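Long-range contact in periplasmic binding protein (Agrobacterium tumefaciens str. B6, PDB 5L9G), which binds the opine mannopine in the periplasm and probably delivers it to an ABC transporter for uptake: residues E84-L96 / P108-N120. Residues are numbered along the deposited sequence; the frame is centred on the assembly and turned at random.
With MO0 (mannopine), chain C.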
ATOM      1  N   GLU A  84      -7.167   6.959   5.009  1.00 47.36           N
ATOM      2  CA  GLU A  84      -7.259   7.788   6.212  1.00 49.74           C
ATOM      3  C   GLU A  84      -8.396   8.845   6.131  1.00 55.86           C
ATOM      4  O   GLU A  84      -9.175   8.917   7.083  1.00 57.12           O
ATOM      5  CB  GLU A  84      -5.890   8.414   6.564  1.00 50.97           C
ATOM      6  CG  GLU A  84      -5.892   9.219   7.860  1.00 62.18           C
ATOM      7  CD  GLU A  84      -6.214  10.704   7.765  1.00 64.69           C
ATOM      8  OE1 GLU A  84      -6.474  11.289   8.837  1.00 64.68           O
ATOM      9  OE2 GLU A  84      -6.145  11.302   6.666  1.00 56.76           O
ATOM     10  N   PRO A  85      -8.564   9.623   5.032  1.00 52.74           N
ATOM     11  CA  PRO A  85      -9.666  10.606   5.017  1.00 54.74           C
ATOM     12  C   PRO A  85     -11.063   9.996   5.179  1.00 59.11           C
ATOM     13  O   PRO A  85     -11.824  10.480   6.019  1.00 59.43           O
ATOM     14  CB  PRO A  85      -9.484  11.327   3.678  1.00 55.69           C
ATOM     15  CG  PRO A  85      -8.034  11.114   3.310  1.00 56.91           C
ATOM     16  CD  PRO A  85      -7.740   9.723   3.803  1.00 52.00           C
ATOM     17  N   GLN A  86     -11.388   8.917   4.428  1.00 54.09           N
ATOM     18  CA  GLN A  86     -12.713   8.286   4.531  1.00 55.68           C
ATOM     19  C   GLN A  86     -12.927   7.564   5.873  1.00 57.28           C
ATOM     20  O   GLN A  86     -14.052   7.578   6.384  1.00 57.47           O
ATOM     21  CB  GLN A  86     -13.029   7.381   3.326  1.00 56.56           C
ATOM     22  CG  GLN A  86     -12.169   6.121   3.163  1.00 57.41           C
ATOM     23  CD  GLN A  86     -12.602   5.306   1.967  1.00 69.00           C
ATOM     24  OE1 GLN A  86     -13.789   5.242   1.606  1.00 65.16           O
ATOM     25  NE2 GLN A  86     -11.645   4.697   1.301  1.00 55.50           N
ATOM     26  N   ALA A  87     -11.854   6.976   6.458  1.00 53.15           N
ATOM     27  CA  ALA A  87     -11.935   6.319   7.774  1.00 52.86           C
ATOM     28  C   ALA A  87     -12.195   7.368   8.861  1.00 58.94           C
ATOM     29  O   ALA A  87     -13.076   7.168   9.707  1.00 59.94           O
ATOM     30  CB  ALA A  87     -10.652   5.550   8.067  1.00 50.47           C
ATOM     31  N   LYS A  88     -11.473   8.511   8.802  1.00 56.01           N
ATOM     32  CA  LYS A  88     -11.642   9.627   9.745  1.00 59.44           C
ATOM     33  C   LYS A  88     -13.061  10.231   9.653  1.00 66.31           C
ATOM     34  O   LYS A  88     -13.670  10.519  10.686  1.00 67.43           O
ATOM     35  CB  LYS A  88     -10.566  10.706   9.488  1.00 61.01           C
ATOM     36  CG  LYS A  88     -10.612  11.885  10.467  1.00 66.25           C
ATOM     37  CD  LYS A  88      -9.269  12.598  10.587  1.00 68.89           C
ATOM     38  CE  LYS A  88      -8.897  13.459   9.415  1.00 71.69           C
ATOM     39  NZ  LYS A  88      -7.462  13.826   9.466  1.00 77.75           N
ATOM     40  N   ALA A  89     -13.584  10.389   8.422  1.00 64.21           N
ATOM     41  CA  ALA A  89     -14.931  10.945   8.173  1.00 66.97           C
ATOM     42  C   ALA A  89     -16.036  10.016   8.682  1.00 71.22           C
ATOM     43  O   ALA A  89     -17.070  10.490   9.176  1.00 73.37           O
ATOM     44  CB  ALA A  89     -15.114  11.211   6.682  1.00 67.25           C
ATOM     45  N   ALA A  90     -15.803   8.693   8.599  1.00 65.92           N
ATOM     46  CA  ALA A  90     -16.749   7.677   9.068  1.00 66.66           C
ATOM     47  C   ALA A  90     -16.708   7.467  10.602  1.00 71.99           C
ATOM     48  O   ALA A  90     -17.463   6.646  11.125  1.00 72.67           O
ATOM     49  CB  ALA A  90     -16.516   6.365   8.335  1.00 64.60           C
ATOM     50  N   GLY A  91     -15.847   8.218  11.292  1.00 68.53           N
ATOM     51  CA  GLY A  91     -15.676   8.140  12.741  1.00 69.63           C
ATOM     52  C   GLY A  91     -15.034   6.848  13.208  1.00 71.32           C
ATOM     53  O   GLY A  91     -15.332   6.365  14.303  1.00 71.96           O
ATOM     54  N   VAL A  92     -14.135   6.285  12.386  1.00 64.77           N
ATOM     55  CA  VAL A  92     -13.458   5.013  12.669  1.00 62.81           C
ATOM     56  C   VAL A  92     -12.131   5.220  13.429  1.00 65.37           C
ATOM     57  O   VAL A  92     -11.642   4.292  14.076  1.00 62.70           O
ATOM     58  CB  VAL A  92     -13.294   4.193  11.349  1.00 64.99           C
ATOM     59  CG1 VAL A  92     -12.556   2.870  11.563  1.00 62.62           C
ATOM     60  CG2 VAL A  92     -14.656   3.937  10.720  1.00 66.53           C
ATOM     61  N   LEU A  93     -11.584   6.447  13.397  1.00 63.34           N
ATOM     62  CA  LEU A  93     -10.267   6.708  13.981  1.00 61.41           C
ATOM     63  C   LEU A  93     -10.251   7.602  15.208  1.00 67.15           C
ATOM     64  O   LEU A  93     -10.957   8.609  15.257  1.00 69.16           O
ATOM     65  CB  LEU A  93      -9.335   7.303  12.892  1.00 58.18           C
ATOM     66  CG  LEU A  93      -9.203   6.526  11.565  1.00 58.56           C
ATOM     67  CD1 LEU A  93      -8.184   7.188  10.640  1.00 57.34           C
ATOM     68  CD2 LEU A  93      -8.791   5.038  11.805  1.00 55.53           C
ATOM     69  N   GLU A  94      -9.408   7.243  16.192  1.00 61.77           N
ATOM     70  CA  GLU A  94      -9.158   8.050  17.381  1.00 63.68           C
ATOM     71  C   GLU A  94      -8.223   9.180  16.962  1.00 67.52           C
ATOM     72  O   GLU A  94      -7.354   8.957  16.108  1.00 64.42           O
ATOM     73  CB  GLU A  94      -8.428   7.236  18.455  1.00 64.49           C
ATOM     74  CG  GLU A  94      -9.316   6.351  19.309  1.00 78.26           C
ATOM     75  CD  GLU A  94     -10.247   7.012  20.312  1.00 92.51           C
ATOM     76  OE1 GLU A  94     -11.135   6.300  20.831  1.00 94.84           O
ATOM     77  OE2 GLU A  94     -10.093   8.225  20.589  1.00 77.43           O
ATOM     78  N   LYS A  95      -8.374  10.376  17.565  1.00 66.08           N
ATOM     79  CA  LYS A  95      -7.444  11.478  17.311  1.00 65.59           C
ATOM     80  C   LYS A  95      -6.188  11.143  18.127  1.00 70.48           C
ATOM     81  O   LYS A  95      -6.306  10.727  19.286  1.00 70.39           O
ATOM     82  CB  LYS A  95      -8.033  12.842  17.742  1.00 70.25           C
ATOM     83  CG  LYS A  95      -8.441  13.724  16.568  1.00 83.83           C
ATOM     84  CD  LYS A  95      -9.875  13.445  16.135  1.00 88.00           C
ATOM     85  CE  LYS A  95     -10.271  14.168  14.874  1.00 81.59           C
ATOM     86  NZ  LYS A  95     -11.451  13.524  14.243  1.00 82.32           N
ATOM     87  N   LEU A  96      -5.008  11.245  17.517  1.00 65.84           N
ATOM     88  CA  LEU A  96      -3.759  10.912  18.207  1.00 65.47           C
ATOM     89  C   LEU A  96      -3.278  12.044  19.115  1.00 74.07           C
ATOM     90  O   LEU A  96      -3.612  13.209  18.868  1.00 74.20           O
ATOM     91  CB  LEU A  96      -2.671  10.518  17.187  1.00 62.58           C
ATOM     92  CG  LEU A  96      -2.975   9.273  16.336  1.00 65.33           C
ATOM     93  CD1 LEU A  96      -1.932   9.073  15.264  1.00 63.71           C
ATOM     94  CD2 LEU A  96      -3.049   8.006  17.190  1.00 67.61           C
ATOM     95  N   PRO A 108       6.366  15.421   4.219  1.00 53.96           N
ATOM     96  CA  PRO A 108       5.233  16.338   4.431  1.00 54.95           C
ATOM     97  C   PRO A 108       3.903  15.682   4.050  1.00 54.99           C
ATOM     98  O   PRO A 108       3.838  14.946   3.062  1.00 51.62           O
ATOM     99  CB  PRO A 108       5.567  17.552   3.545  1.00 57.69           C
ATOM    100  CG  PRO A 108       6.520  17.050   2.536  1.00 60.98           C
ATOM    101  CD  PRO A 108       7.287  15.919   3.174  1.00 56.09           C
ATOM    102  N   GLY A 109       2.892  15.902   4.890  1.00 53.83           N
ATOM    103  CA  GLY A 109       1.553  15.348   4.718  1.00 53.16           C
ATOM    104  C   GLY A 109       1.395  13.901   5.156  1.00 54.57           C
ATOM    105  O   GLY A 109       0.268  13.396   5.190  1.00 55.38           O
ATOM    106  N   SER A 110       2.507  13.228   5.532  1.00 48.01           N
ATOM    107  CA  SER A 110       2.489  11.813   5.934  1.00 45.41           C
ATOM    108  C   SER A 110       2.040  11.571   7.393  1.00 50.91           C
ATOM    109  O   SER A 110       1.877  10.413   7.801  1.00 49.10           O
ATOM    110  CB  SER A 110       3.835  11.160   5.662  1.00 44.73           C
ATOM    111  OG  SER A 110       4.794  11.509   6.645  1.00 49.89           O
ATOM    112  N   VAL A 111       1.853  12.655   8.170  1.00 50.94           N
ATOM    113  CA  VAL A 111       1.390  12.578   9.556  1.00 51.33           C
ATOM    114  C   VAL A 111       0.168  13.496   9.687  1.00 57.33           C
ATOM    115  O   VAL A 111       0.279  14.699   9.438  1.00 57.45           O
ATOM    116  CB  VAL A 111       2.505  12.911  10.591  1.00 56.68           C
ATOM    117  CG1 VAL A 111       1.959  12.893  12.026  1.00 58.33           C
ATOM    118  CG2 VAL A 111       3.702  11.958  10.460  1.00 54.78           C
ATOM    119  N   THR A 112      -1.002  12.926  10.027  1.00 53.93           N
ATOM    120  CA  THR A 112      -2.236  13.710  10.196  1.00 56.72           C
ATOM    121  C   THR A 112      -2.578  13.677  11.684  1.00 63.08           C
ATOM    122  O   THR A 112      -1.829  13.067  12.456  1.00 61.97           O
ATOM    123  CB  THR A 112      -3.391  13.133   9.334  1.00 59.65           C
ATOM    124  OG1 THR A 112      -3.881  11.933   9.943  1.00 53.84           O
ATOM    125  CG2 THR A 112      -2.998  12.878   7.870  1.00 53.08           C
ATOM    126  N   ASP A 113      -3.724  14.277  12.092  1.00 61.81           N
ATOM    127  CA  ASP A 113      -4.156  14.218  13.498  1.00 62.85           C
ATOM    128  C   ASP A 113      -4.619  12.796  13.903  1.00 63.29           C
ATOM    129  O   ASP A 113      -4.889  12.562  15.081  1.00 61.88           O
ATOM    130  CB  ASP A 113      -5.288  15.237  13.754  1.00 67.37           C
ATOM    131  CG  ASP A 113      -6.563  15.049  12.936  1.00 73.49           C
ATOM    132  OD1 ASP A 113      -6.686  14.011  12.246  1.00 70.28           O
ATOM    133  OD2 ASP A 113      -7.443  15.929  13.004  1.00 81.20           O
ATOM    134  N   SER A 114      -4.724  11.858  12.921  1.00 57.72           N
ATOM    135  CA  SER A 114      -5.235  10.501  13.144  1.00 55.93           C
ATOM    136  C   SER A 114      -4.375   9.388  12.539  1.00 55.44           C
ATOM    137  O   SER A 114      -4.802   8.234  12.521  1.00 53.61           O
ATOM    138  CB  SER A 114      -6.648  10.409  12.574  1.00 59.06           C
ATOM    139  OG  SER A 114      -7.484  11.406  13.139  1.00 66.80           O
ATOM    140  N   PHE A 115      -3.187   9.718  12.035  1.00 50.19           N
ATOM    141  CA  PHE A 115      -2.352   8.759  11.311  1.00 47.52           C
ATOM    142  C   PHE A 115      -0.887   9.150  11.376  1.00 52.50           C
ATOM    143  O   PHE A 115      -0.556  10.332  11.202  1.00 51.34           O
ATOM    144  CB  PHE A 115      -2.836   8.752   9.841  1.00 47.12           C
ATOM    145  CG  PHE A 115      -2.045   8.001   8.790  1.00 44.65           C
ATOM    146  CD1 PHE A 115      -0.975   8.604   8.138  1.00 44.46           C
ATOM    147  CD2 PHE A 115      -2.417   6.720   8.403  1.00 45.29           C
ATOM    148  CE1 PHE A 115      -0.261   7.917   7.141  1.00 43.35           C
ATOM    149  CE2 PHE A 115      -1.720   6.045   7.398  1.00 45.08           C
ATOM    150  CZ  PHE A 115      -0.656   6.659   6.764  1.00 42.11           C
ATOM    151  N   VAL A 116      -0.018   8.149  11.584  1.00 48.97           N
ATOM    152  CA  VAL A 116       1.439   8.309  11.603  1.00 47.82           C
ATOM    153  C   VAL A 116       2.017   7.342  10.561  1.00 47.23           C
ATOM    154  O   VAL A 116       1.858   6.123  10.698  1.00 45.89           O
ATOM    155  CB  VAL A 116       2.096   8.105  13.006  1.00 52.19           C
ATOM    156  CG1 VAL A 116       3.612   8.267  12.918  1.00 52.18           C
ATOM    157  CG2 VAL A 116       1.532   9.073  14.041  1.00 54.07           C
ATOM    158  N   ALA A 117       2.705   7.882   9.542  1.00 44.55           N
ATOM    159  CA  ALA A 117       3.332   7.061   8.495  1.00 41.47           C
ATOM    160  C   ALA A 117       4.380   6.118   9.092  1.00 42.88           C
ATOM    161  O   ALA A 117       5.033   6.456  10.092  1.00 42.09           O
ATOM    162  CB  ALA A 117       3.995   7.955   7.453  1.00 42.15           C
ATOM    163  N   ASN A 118       4.510   4.917   8.512  1.00 38.47           N
ATOM    164  CA  ASN A 118       5.572   4.013   8.906  1.00 37.68           C
ATOM    165  C   ASN A 118       6.466   3.669   7.686  1.00 40.35           C
ATOM    166  O   ASN A 118       7.592   3.213   7.883  1.00 40.14           O
ATOM    167  CB  ASN A 118       5.056   2.737   9.634  1.00 37.94           C
ATOM    168  CG  ASN A 118       4.445   1.652   8.762  1.00 49.33           C
ATOM    169  OD1 ASN A 118       4.098   1.844   7.596  1.00 38.09           O
ATOM    170  ND2 ASN A 118       4.340   0.444   9.295  1.00 49.02           N
ATOM    171  N   SER A 119       5.973   3.884   6.437  1.00 35.85           N
ATOM    172  CA  SER A 119       6.744   3.508   5.248  1.00 34.38           C
ATOM    173  C   SER A 119       6.218   4.106   3.958  1.00 38.50           C
ATOM    174  O   SER A 119       5.069   4.553   3.889  1.00 37.39           O
ATOM    175  CB  SER A 119       6.716   1.976   5.086  1.00 33.68           C
ATOM    176  OG  SER A 119       5.378   1.531   4.926  1.00 36.61           O
ATOM    177  N   ASN A 120       7.073   4.067   2.927  1.00 35.20           N
ATOM    178  CA  ASN A 120       6.744   4.333   1.538  1.00 33.04           C
ATOM    179  C   ASN A 120       6.933   3.008   0.795  1.00 34.99           C
ATOM    180  O   ASN A 120       7.833   2.222   1.120  1.00 32.41           O
ATOM    181  CB  ASN A 120       7.581   5.439   0.899  1.00 34.90           C
ATOM    182  CG  ASN A 120       7.247   6.787   1.473  1.00 45.59           C
ATOM    183  OD1 ASN A 120       6.106   7.264   1.417  1.00 43.71           O
ATOM    184  ND2 ASN A 120       8.212   7.397   2.111  1.00 40.42           N
TER
HETATM  185  OAB MO0 C 401      -5.889   0.815   4.410  1.00 37.00           O
HETATM  186  CAF MO0 C 401      -6.210  -0.549   4.430  1.00 37.76           C
HETATM  187  CAG MO0 C 401      -5.401  -1.370   3.442  1.00 35.67           C
HETATM  188  OAC MO0 C 401      -6.038  -1.392   2.212  1.00 36.39           O
HETATM  189  CAH MO0 C 401      -3.940  -1.000   3.368  1.00 36.53           C
HETATM  190  OAM MO0 C 401      -3.339  -1.046   4.609  1.00 36.67           O
HETATM  191  CAI MO0 C 401      -3.118  -1.775   2.339  1.00 33.31           C
HETATM  192  OAD MO0 C 401      -3.100  -3.139   2.634  1.00 35.73           O
HETATM  193  CAJ MO0 C 401      -1.743  -1.199   2.155  1.00 33.25           C
HETATM  194  OAE MO0 C 401      -1.853   0.134   1.745  1.00 37.76           O
HETATM  195  CAK MO0 C 401      -0.831  -2.003   1.216  1.00 29.10           C
HETATM  196  N   MO0 C 401       0.451  -2.246   1.890  1.00 29.28           N
HETATM  197  CA  MO0 C 401       1.479  -2.809   0.981  1.00 28.88           C
HETATM  198  C   MO0 C 401       1.635  -4.291   1.229  1.00 33.73           C
HETATM  199  O   MO0 C 401       0.841  -4.870   2.001  1.00 31.54           O
HETATM  200  CB  MO0 C 401       2.810  -2.101   1.075  1.00 31.10           C
HETATM  201  CG  MO0 C 401       3.596  -2.488   2.310  1.00 32.04           C
HETATM  202  CD  MO0 C 401       4.627  -1.485   2.692  1.00 33.36           C
HETATM  203  OE1 MO0 C 401       5.956  -1.745   2.331  1.00 29.25           O
HETATM  204  NE2 MO0 C 401       4.377  -0.444   3.321  1.00 35.97           N
HETATM  205  OXT MO0 C 401       2.514  -4.976   0.618  1.00 30.26           O
HETATM  206  O   HOH W   1     -10.429  10.775  13.761  1.00 57.63           O
HETATM  207  O   HOH W   2      -5.485   7.418  14.956  1.00 46.22           O
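A salt-bridge network between helix 84-89 and the turn 112-115, which joins two antiparallel strands, forms the polar centre of this contact, with Lys-88 held between Glu-84 of its own helix and Asp-113 of the turn. The lysine chain, its CG anti to the backbone N (chi1 -177°), bends at CG-CD and lays CD against Ser-114 OG at 3.3 Å. Its NZ then meets the syn lone pair of Glu-84 OE1, one helical turn back, and lies 2.9 Å from Asp-113 OD1. That oxygen is gripped from both faces of its carboxylate: Lys-88 NZ sits over one, Ser-114 OG donates from the other. Glu-84 OE1 and Asp-113 OD1 are 4.4 Å apart, a like-charge pair that the shared ammonium probably offsets.

Thr-112 ties the turn together. Its OG1 gives a weak hydrogen bond of 2.9 Å to Glu-84 OE1 and accepts from Ser-114 N at 3.1 Å, an ST turn. Beside it, Glu-84 CG packs on Phe-115 CB at 3.7 Å.

Further along, Leu-96 N donates to Asp-113 O (2.8 Å, 164° at the hydrogen), fixing the extended end of 84-96 on the turn, while Leu-96 CD1 rests against Val-116 CG2. Two waters complete the seam: one links Leu-93 O, Lys-95 NZ and Ser-114 OG, the other bridges Glu-94 O and Ser-114 O.

Ile-79 of strand 76-80 is touched by both Glu-84 and Phe-115, and strand 240-256 pairs with Glu-94 and Val-116 through Ile-256 and Tyr-254. Strand 115-128 runs on from the turn to the ligand pocket, where Ser-119 OG accepts from mannopine NE2 at 2.7 Å beside Asp-252 and Thr-288.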